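Side-chain contacts in pirin family protein (Acinetobacter baumannii, PDB 6D0P), which probably acts as a metal-dependent quercetin 2,3-dioxygenase of the pirin family, with an iron cofactor expected in each subunit and manganese bound in this crystal: residues H64-G68 / F69-T73; M100-G103 / A104-H108; D32-G35 / Q36-P40. One frame throughout, in Å; residues are numbered along the deposited sequence.

Overall arrangement
Contacts 1 and 2 lie side by side, their centres about 5 Å apart, and share the manganese ion and both of its waters: contact 1 supplies H64 and H66, contact 2 supplies H108, and E110, which belongs to neither, completes the protein ligands. They are joined directly, with T71 N 2.8 Å from M100 O in neighbouring strands 69-75 and 97-101. The pair illustrates how short local contacts can contribute jointly to one cupin metal site. Contact 3 comes earlier in the chain, its centre about 17 Å from that of contact 1 and 21 Å from that of contact 2, and belongs to the framework away from the metal.

Contact 1. Residues H64-G68 / F69-T73; sequences HPHRG and FETVT. With MN (manganese (II) ion), chain G.
H66 and F69 meet obliquely where the chain turns from strand 64-66 into strand 69-75. Their ring planes stand 78° apart with centroids 5.5 Å from each other. The touching atoms are H66 ND1 and F69 CZ, 3.5 Å apart. F69 reaches this place because its CG sits between the backbone N and the carbonyl carbon (chi1 60°), which folds the ring back over the bend; there R67 O lies near the plane of the F69 ring at its edge, 3.3 Å from F69 CD1. A second neighbour approaches H66 quite differently: T71 lays its CG2 over one face of the imidazole, 4.3 Å from the centroid and 11° off the normal, a CH-pi contact. The hydroxyl branch of T71 goes elsewhere, with OG1 hydrogen-bonded at 3.0 Å to water 1, which is itself bound to manganese at 2.5 Å. With F69 beside ND1 and T71 over a face, the imidazole has its NE2 directed at the manganese, 2.2 Å away. H64 NE2 binds the same ion at 2.2 Å, while H64 ND1 is held by the carbonyl of G62. H108 and E110 complete the protein ligands. The chemistry implies a division of labour: apolar contacts from F69 and T71 probably help hold the H66 ring, together with its bond to the metal, while T71 OG1 may influence a water-occupied coordination position.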
ATOM      1  N   HIS A  64     -10.624  -3.767  14.798  1.00 18.96           N
ATOM      2  CA  HIS A  64      -9.627  -4.805  14.656  1.00 18.19           C
ATOM      3  C   HIS A  64      -8.267  -4.226  15.061  1.00 17.66           C
ATOM      4  O   HIS A  64      -8.039  -3.033  14.961  1.00 16.88           O
ATOM      5  CB  HIS A  64      -9.576  -5.358  13.224  1.00 18.38           C
ATOM      6  CG  HIS A  64      -9.210  -4.336  12.201  1.00 17.38           C
ATOM      7  ND1 HIS A  64     -10.145  -3.489  11.649  1.00 17.14           N
ATOM      8  CD2 HIS A  64      -8.025  -4.027  11.620  1.00 16.95           C
ATOM      9  CE1 HIS A  64      -9.552  -2.694  10.777  1.00 16.46           C
ATOM     10  NE2 HIS A  64      -8.250  -2.999  10.745  1.00 16.39           N
ATOM     11  N   PRO A  65      -7.372  -5.084  15.521  1.00 17.88           N
ATOM     12  CA  PRO A  65      -6.073  -4.637  15.939  1.00 17.31           C
ATOM     13  C   PRO A  65      -4.974  -4.773  14.881  1.00 17.67           C
ATOM     14  O   PRO A  65      -5.124  -5.531  13.909  1.00 18.30           O
ATOM     15  CB  PRO A  65      -5.747  -5.570  17.112  1.00 18.53           C
ATOM     16  CG  PRO A  65      -6.379  -6.867  16.706  1.00 19.59           C
ATOM     17  CD  PRO A  65      -7.644  -6.445  15.995  1.00 19.31           C
ATOM     18  N   HIS A  66      -3.894  -4.027  15.104  1.00 16.10           N
ATOM     19  CA  HIS A  66      -2.652  -4.160  14.342  1.00 15.89           C
ATOM     20  C   HIS A  66      -1.483  -3.942  15.294  1.00 16.04           C
ATOM     21  O   HIS A  66      -1.577  -3.098  16.218  1.00 15.77           O
ATOM     22  CB  HIS A  66      -2.512  -3.137  13.199  1.00 16.48           C
ATOM     23  CG  HIS A  66      -3.536  -3.225  12.124  1.00 16.37           C
ATOM     24  ND1 HIS A  66      -3.621  -4.326  11.288  1.00 17.49           N
ATOM     25  CD2 HIS A  66      -4.452  -2.329  11.688  1.00 16.93           C
ATOM     26  CE1 HIS A  66      -4.596  -4.119  10.407  1.00 18.46           C
ATOM     27  NE2 HIS A  66      -5.104  -2.887  10.618  1.00 16.60           N
ATOM     28  N   ARG A  67      -0.390  -4.674  15.075  1.00 14.77           N
ATOM     29  CA  ARG A  67       0.820  -4.417  15.810  1.00 14.62           C
ATOM     30  C   ARG A  67       2.015  -4.808  14.945  1.00 14.77           C
ATOM     31  O   ARG A  67       1.984  -5.863  14.287  1.00 15.36           O
ATOM     32  CB  ARG A  67       0.860  -5.194  17.132  1.00 15.37           C
ATOM     33  CG  ARG A  67       2.212  -5.144  17.845  1.00 16.58           C
ATOM     34  CD  ARG A  67       2.268  -5.943  19.145  1.00 16.96           C
ATOM     35  NE  ARG A  67       1.528  -5.285  20.219  1.00 17.59           N
ATOM     36  CZ  ARG A  67       1.411  -5.764  21.454  1.00 19.05           C
ATOM     37  NH1 ARG A  67       1.928  -6.951  21.762  1.00 19.39           N
ATOM     38  NH2 ARG A  67       0.787  -5.049  22.375  1.00 18.95           N
ATOM     39  N   GLY A  68       3.046  -3.952  14.959  1.00 14.82           N
ATOM     40  CA  GLY A  68       4.342  -4.288  14.386  1.00 14.80           C
ATOM     41  C   GLY A  68       4.656  -3.725  13.007  1.00 14.45           C
ATOM     42  O   GLY A  68       5.776  -3.924  12.522  1.00 15.19           O
ATOM     43  N   PHE A  69       3.734  -3.041  12.373  1.00 13.68           N
ATOM     44  CA  PHE A  69       3.971  -2.601  11.011  1.00 14.11           C
ATOM     45  C   PHE A  69       3.129  -1.361  10.730  1.00 13.61           C
ATOM     46  O   PHE A  69       2.521  -0.778  11.653  1.00 14.54           O
ATOM     47  CB  PHE A  69       3.678  -3.761  10.046  1.00 13.87           C
ATOM     48  CG  PHE A  69       2.265  -4.247  10.119  1.00 13.53           C
ATOM     49  CD1 PHE A  69       1.870  -5.127  11.112  1.00 14.86           C
ATOM     50  CD2 PHE A  69       1.328  -3.819   9.202  1.00 14.06           C
ATOM     51  CE1 PHE A  69       0.559  -5.571  11.181  1.00 15.21           C
ATOM     52  CE2 PHE A  69       0.015  -4.262   9.279  1.00 14.75           C
ATOM     53  CZ  PHE A  69      -0.365  -5.124  10.270  1.00 15.03           C
ATOM     54  N   GLU A  70       3.145  -0.933   9.472  1.00 13.64           N
ATOM     55  CA  GLU A  70       2.415   0.247   9.049  1.00 13.60           C
ATOM     56  C   GLU A  70       1.391  -0.124   7.979  1.00 12.97           C
ATOM     57  O   GLU A  70       1.624  -1.056   7.207  1.00 12.25           O
ATOM     58  CB  GLU A  70       3.360   1.288   8.456  1.00 14.55           C
ATOM     59  CG  GLU A  70       4.561   1.577   9.318  1.00 15.92           C
ATOM     60  CD  GLU A  70       5.366   2.781   8.862  1.00 17.33           C
ATOM     61  OE1 GLU A  70       6.023   2.690   7.793  1.00 17.46           O
ATOM     62  OE2 GLU A  70       5.293   3.815   9.548  1.00 19.08           O
ATOM     63  N   THR A  71       0.256   0.587   7.953  1.00 13.67           N
ATOM     64  CA  THR A  71      -0.737   0.406   6.889  1.00 14.66           C
ATOM     65  C   THR A  71      -0.846   1.724   6.142  1.00 14.77           C
ATOM     66  O   THR A  71      -0.923   2.817   6.754  1.00 15.95           O
ATOM     67  CB  THR A  71      -2.116  -0.084   7.375  1.00 16.48           C
ATOM     68  OG1 THR A  71      -2.731   0.933   8.172  1.00 21.71           O
ATOM     69  CG2 THR A  71      -2.020  -1.361   8.180  1.00 17.31           C
ATOM     70  N   VAL A  72      -0.804   1.636   4.826  1.00 13.07           N
ATOM     71  CA  VAL A  72      -0.892   2.805   3.986  1.00 13.85           C
ATOM     72  C   VAL A  72      -2.172   2.683   3.174  1.00 14.26           C
ATOM     73  O   VAL A  72      -2.322   1.718   2.407  1.00 13.76           O
ATOM     74  CB  VAL A  72       0.329   2.943   3.070  1.00 14.68           C
ATOM     75  CG1 VAL A  72       0.264   4.227   2.259  1.00 15.61           C
ATOM     76  CG2 VAL A  72       1.633   2.850   3.855  1.00 15.69           C
ATOM     77  N   THR A  73      -3.079   3.636   3.340  1.00 13.57           N
ATOM     78  CA  THR A  73      -4.335   3.615   2.605  1.00 15.18           C
ATOM     79  C   THR A  73      -4.316   4.768   1.600  1.00 15.18           C
ATOM     80  O   THR A  73      -4.104   5.936   1.981  1.00 13.35           O
ATOM     81  CB  THR A  73      -5.526   3.687   3.569  1.00 17.58           C
ATOM     82  OG1 THR A  73      -5.414   2.608   4.501  1.00 19.11           O
ATOM     83  CG2 THR A  73      -6.862   3.600   2.871  1.00 19.37           C
TER
HETATM   84 MN    MN G 303      -6.778  -1.847   9.671  1.00 25.34          MN
HETATM   85  O   HOH W   1      -5.424  -0.317   8.292  1.00 24.88           O
HETATM   86  O   HOH W   2      -6.511  -3.115   7.863  1.00 23.58           O

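Contact 2. Residues M100-G103 / A104-H108; sequences MTAG and AGVLH. With MN (manganese (II) ion), chain G.
A type II' beta turn from A102 to G105 links strand 97-101 to strand 106-112 in the metal-binding cupin domain, and the chain leaving it delivers H108 to the manganese. The turn is closed by one backbone hydrogen bond, G105 N to A102 O at 2.9 Å. It is bent, with 137° at the hydrogen, and the donor stands above the carbonyl plane. G103 occupies the second position of the turn with positive phi, and A104 takes the third.

Beyond the turn, the side chains of the two arms close on one another. V106 points toward the 100-103 segment, and its CG1 makes the contact, touching two methyl groups, A102 CB at 3.9 Å and M100 CE at 3.8 Å. M100, present as selenomethionine, starts out extended, with CG anti to the backbone N (chi1 -178°), and then bends at chi3 (76°), which brings its terminal methyl round to meet both V106 and H108. M100 and H108 approach from opposite directions. M100 SE lies 4.3 Å from the centroid of the H108 ring, displaced well off the normal, so it meets the ring obliquely.

H66 also touches M100, A102 and V106, so the same apolar cluster lies against two of the metal ligands, H66 and H108. D84 of strand 80-84 packs against V106 and H108 as well. M100 is thus placed as a second-shell neighbour of H108 and probably helps position it: M100 CE lies 3.6 Å from H108 CE1, while NE2 of that ring binds the manganese at 2.3 Å.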
HETATM    1  N   MSE A 100      -0.247   5.100   8.345  1.00 12.96           N
HETATM    2  CA  MSE A 100      -0.413   4.844   9.769  1.00 13.79           C
HETATM    3  C   MSE A 100       0.568   3.841  10.284  1.00 13.51           C
HETATM    4  O   MSE A 100       0.678   2.710   9.756  1.00 14.60           O
HETATM    5  CB  MSE A 100      -1.816   4.296  10.051  1.00 15.13           C
HETATM    6  CG  MSE A 100      -2.009   4.078  11.563  1.00 18.17           C
HETATM    7 SE   MSE A 100      -3.746   3.174  11.930  1.00 23.32          SE
HETATM    8  CE  MSE A 100      -3.205   1.389  11.385  1.00 21.20           C
ATOM      9  N   THR A 101       1.303   4.232  11.313  1.00 13.72           N
ATOM     10  CA  THR A 101       2.216   3.311  11.964  1.00 13.32           C
ATOM     11  C   THR A 101       1.473   2.650  13.130  1.00 13.65           C
ATOM     12  O   THR A 101       1.112   3.342  14.083  1.00 13.64           O
ATOM     13  CB  THR A 101       3.454   4.022  12.509  1.00 14.28           C
ATOM     14  OG1 THR A 101       4.044   4.820  11.484  1.00 15.31           O
ATOM     15  CG2 THR A 101       4.449   3.042  13.081  1.00 14.72           C
ATOM     16  N   ALA A 102       1.201   1.360  13.046  1.00 13.18           N
ATOM     17  CA  ALA A 102       0.548   0.667  14.131  1.00 14.12           C
ATOM     18  C   ALA A 102       1.522   0.548  15.309  1.00 15.40           C
ATOM     19  O   ALA A 102       1.125   0.712  16.479  1.00 14.25           O
ATOM     20  CB  ALA A 102       0.070  -0.691  13.684  1.00 14.82           C
ATOM     21  N   GLY A 103       2.778   0.197  15.016  1.00 15.37           N
ATOM     22  CA  GLY A 103       3.773   0.118  16.070  1.00 15.76           C
ATOM     23  C   GLY A 103       3.350  -0.821  17.191  1.00 15.40           C
ATOM     24  O   GLY A 103       2.897  -1.933  16.930  1.00 14.14           O
ATOM     25  N   ALA A 104       3.450  -0.337  18.429  1.00 15.65           N
ATOM     26  CA  ALA A 104       3.132  -1.101  19.639  1.00 15.71           C
ATOM     27  C   ALA A 104       1.664  -1.525  19.641  1.00 16.67           C
ATOM     28  O   ALA A 104       1.317  -2.464  20.367  1.00 17.04           O
ATOM     29  CB  ALA A 104       3.460  -0.303  20.889  1.00 17.34           C
ATOM     30  N   GLY A 105       0.805  -0.826  18.891  1.00 15.07           N
ATOM     31  CA  GLY A 105      -0.556  -1.287  18.771  1.00 15.91           C
ATOM     32  C   GLY A 105      -1.582  -0.187  18.531  1.00 17.23           C
ATOM     33  O   GLY A 105      -1.440   0.939  18.983  1.00 17.63           O
ATOM     34  N   VAL A 106      -2.600  -0.558  17.787  1.00 17.66           N
ATOM     35  CA  VAL A 106      -3.745   0.265  17.516  1.00 18.35           C
ATOM     36  C   VAL A 106      -4.948  -0.672  17.400  1.00 17.34           C
ATOM     37  O   VAL A 106      -4.818  -1.836  16.958  1.00 15.48           O
ATOM     38  CB  VAL A 106      -3.567   1.097  16.222  1.00 20.37           C
ATOM     39  CG1 VAL A 106      -3.477   0.209  14.994  1.00 21.54           C
ATOM     40  CG2 VAL A 106      -4.672   2.118  16.025  1.00 22.35           C
ATOM     41  N   LEU A 107      -6.105  -0.151  17.783  1.00 16.61           N
ATOM     42  CA  LEU A 107      -7.381  -0.819  17.576  1.00 18.16           C
ATOM     43  C   LEU A 107      -8.256   0.170  16.799  1.00 17.10           C
ATOM     44  O   LEU A 107      -8.540   1.274  17.324  1.00 18.04           O
ATOM     45  CB  LEU A 107      -7.996  -1.179  18.926  1.00 20.20           C
ATOM     46  CG  LEU A 107      -9.254  -2.030  18.862  1.00 24.25           C
ATOM     47  CD1 LEU A 107      -8.923  -3.452  18.441  1.00 26.64           C
ATOM     48  CD2 LEU A 107      -9.969  -2.037  20.205  1.00 27.07           C
ATOM     49  N   HIS A 108      -8.654  -0.182  15.576  1.00 15.94           N
ATOM     50  CA  HIS A 108      -9.381   0.781  14.766  1.00 16.16           C
ATOM     51  C   HIS A 108     -10.412   0.117  13.856  1.00 16.82           C
ATOM     52  O   HIS A 108     -10.451  -1.106  13.661  1.00 16.00           O
ATOM     53  CB  HIS A 108      -8.377   1.670  14.015  1.00 16.27           C
ATOM     54  CG  HIS A 108      -7.750   1.086  12.792  1.00 15.64           C
ATOM     55  ND1 HIS A 108      -7.248   1.887  11.788  1.00 17.02           N
ATOM     56  CD2 HIS A 108      -7.606  -0.186  12.365  1.00 15.77           C
ATOM     57  CE1 HIS A 108      -6.782   1.110  10.817  1.00 16.29           C
ATOM     58  NE2 HIS A 108      -7.000  -0.152  11.145  1.00 15.33           N
TER
HETATM   59 MN    MN G 303      -6.778  -1.847   9.671  1.00 25.34          MN
HETATM   60  O   HOH W   1      -5.424  -0.317   8.292  1.00 24.88           O
HETATM   61  O   HOH W   2      -6.511  -3.115   7.863  1.00 23.58           O

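Contact 3. Residues D32-G35 / Q36-P40; sequences DRLG and QTLSP
L34 and L38 carry the apolar part of this turn, where helix 31-34 gives way to a 3-10 segment. L38 lays its CD1 against L34 CB, 3.6 Å away, and its CG is almost as near to the same carbon; farther out, CD2 of L38 stands 4.1 Å from CD1 of L34. Both leucines adopt the same form, with CG beside the backbone N (chi1 -70° and -64°) and the outer chain extended, and their side chains run at a slant to one another.

Two backbone bonds run alongside this pair. T37 N donates to L34 O at 3.3 Å, tilted from the carbonyl plane, and a weak bond runs from L38 N to G35 O. Between them G35, the first residue after the helix, has positive phi. T37 turns its side chain toward L34, and a water bridges the two: it donates to L34 O at 2.7 Å and is hydrogen-bonded to T37 OG1 at 2.8 Å.

Outside the turn, I230 of strand 227-231 packs on L34 and T37. Q36 NE2 bonds to the carbonyl of E258 and S39 OG to L256 N, after which a cis peptide leads into P40, just ahead of strand 41-52. The turn is thus a piece of structural packing that joins the N-terminal pirin half to the C-terminal cupin half, away from the metal. Its polar and apolar parts are distinct: L34 O, at the end of the helix, receives an amide and a water, while the leucine carbons make the apolar contact.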
ATOM      1  N   ASP A  32       2.856 -13.936   3.307  1.00 23.96           N
ATOM      2  CA  ASP A  32       2.551 -15.319   3.630  1.00 32.13           C
ATOM      3  C   ASP A  32       2.888 -16.224   2.441  1.00 32.70           C
ATOM      4  O   ASP A  32       3.115 -17.394   2.632  1.00 32.18           O
ATOM      5  CB  ASP A  32       1.077 -15.496   4.012  1.00 39.01           C
ATOM      6  CG  ASP A  32       0.819 -16.787   4.772  1.00 48.81           C
ATOM      7  OD1 ASP A  32       1.500 -17.010   5.799  1.00 54.70           O
ATOM      8  OD2 ASP A  32      -0.049 -17.565   4.326  1.00 59.95           O
ATOM      9  N   ARG A  33       2.920 -15.660   1.236  1.00 29.84           N
ATOM     10  CA  ARG A  33       3.239 -16.418   0.021  1.00 31.37           C
ATOM     11  C   ARG A  33       4.645 -16.066  -0.465  1.00 30.06           C
ATOM     12  O   ARG A  33       5.379 -16.956  -0.844  1.00 31.14           O
ATOM     13  CB  ARG A  33       2.228 -16.127  -1.097  1.00 33.35           C
ATOM     14  CG  ARG A  33       0.782 -16.420  -0.711  1.00 42.22           C
ATOM     15  CD  ARG A  33      -0.182 -16.383  -1.885  1.00 47.89           C
ATOM     16  NE  ARG A  33      -0.245 -15.100  -2.585  1.00 53.70           N
ATOM     17  CZ  ARG A  33      -1.086 -14.114  -2.285  1.00 54.61           C
ATOM     18  NH1 ARG A  33      -1.888 -14.220  -1.237  1.00 57.65           N
ATOM     19  NH2 ARG A  33      -1.141 -13.036  -3.052  1.00 52.68           N
ATOM     20  N   LEU A  34       5.051 -14.799  -0.434  1.00 28.07           N
ATOM     21  CA  LEU A  34       6.413 -14.470  -1.027  1.00 30.08           C
ATOM     22  C   LEU A  34       7.468 -14.107   0.029  1.00 28.13           C
ATOM     23  O   LEU A  34       8.631 -13.967  -0.309  1.00 30.98           O
ATOM     24  CB  LEU A  34       6.229 -13.351  -2.050  1.00 30.02           C
ATOM     25  CG  LEU A  34       5.485 -13.784  -3.315  1.00 34.92           C
ATOM     26  CD1 LEU A  34       5.093 -12.586  -4.173  1.00 37.99           C
ATOM     27  CD2 LEU A  34       6.335 -14.761  -4.112  1.00 37.87           C
ATOM     28  N   GLY A  35       7.060 -13.851   1.260  1.00 27.06           N
ATOM     29  CA  GLY A  35       7.979 -13.627   2.390  1.00 25.37           C
ATOM     30  C   GLY A  35       8.993 -12.495   2.249  1.00 24.48           C
ATOM     31  O   GLY A  35       8.649 -11.326   2.045  1.00 24.87           O
ATOM     32  N   GLN A  36      10.274 -12.865   2.456  1.00 20.13           N
ATOM     33  CA  GLN A  36      11.421 -11.958   2.452  1.00 19.75           C
ATOM     34  C   GLN A  36      11.666 -11.327   1.068  1.00 18.91           C
ATOM     35  O   GLN A  36      12.270 -10.244   0.981  1.00 17.93           O
ATOM     36  CB  GLN A  36      12.683 -12.694   2.887  1.00 20.71           C
ATOM     37  CG  GLN A  36      12.616 -13.233   4.310  1.00 21.73           C
ATOM     38  CD  GLN A  36      12.694 -12.152   5.364  1.00 21.81           C
ATOM     39  OE1 GLN A  36      12.867 -10.969   5.064  1.00 20.31           O
ATOM     40  NE2 GLN A  36      12.586 -12.565   6.622  1.00 22.48           N
ATOM     41  N   THR A  37      11.210 -11.970   0.005  1.00 17.62           N
ATOM     42  CA  THR A  37      11.381 -11.413  -1.345  1.00 18.41           C
ATOM     43  C   THR A  37      10.744 -10.015  -1.459  1.00 17.34           C
ATOM     44  O   THR A  37      11.239  -9.142  -2.211  1.00 17.65           O
ATOM     45  CB  THR A  37      10.751 -12.346  -2.386  1.00 21.28           C
ATOM     46  OG1 THR A  37      11.462 -13.582  -2.285  1.00 22.74           O
ATOM     47  CG2 THR A  37      10.814 -11.800  -3.791  1.00 22.49           C
ATOM     48  N   LEU A  38       9.650  -9.796  -0.736  1.00 15.61           N
ATOM     49  CA  LEU A  38       8.932  -8.533  -0.791  1.00 15.08           C
ATOM     50  C   LEU A  38       9.496  -7.470   0.161  1.00 14.29           C
ATOM     51  O   LEU A  38       9.076  -6.309   0.069  1.00 12.20           O
ATOM     52  CB  LEU A  38       7.482  -8.797  -0.388  1.00 15.90           C
ATOM     53  CG  LEU A  38       6.692  -9.718  -1.309  1.00 17.26           C
ATOM     54  CD1 LEU A  38       5.377 -10.101  -0.642  1.00 18.46           C
ATOM     55  CD2 LEU A  38       6.423  -9.039  -2.645  1.00 17.45           C
ATOM     56  N   SER A  39      10.357  -7.845   1.105  1.00 13.82           N
ATOM     57  CA  SER A  39      10.807  -6.934   2.195  1.00 14.53           C
ATOM     58  C   SER A  39      11.277  -5.587   1.632  1.00 14.25           C
ATOM     59  O   SER A  39      12.149  -5.538   0.762  1.00 13.81           O
ATOM     60  CB  SER A  39      11.891  -7.597   3.034  1.00 15.68           C
ATOM     61  OG  SER A  39      12.305  -6.763   4.113  1.00 15.48           O
ATOM     62  N   PRO A  40      10.820  -4.472   2.197  1.00 13.83           N
ATOM     63  CA  PRO A  40      10.032  -4.373   3.422  1.00 13.86           C
ATOM     64  C   PRO A  40       8.509  -4.408   3.293  1.00 13.90           C
ATOM     65  O   PRO A  40       7.821  -4.092   4.267  1.00 14.72           O
ATOM     66  CB  PRO A  40      10.454  -2.965   3.910  1.00 14.16           C
ATOM     67  CG  PRO A  40      10.627  -2.188   2.627  1.00 13.80           C
ATOM     68  CD  PRO A  40      11.280  -3.174   1.700  1.00 13.47           C
TER
HETATM   69  O   HOH W   3      11.041 -15.049   0.090  0.50 31.37           O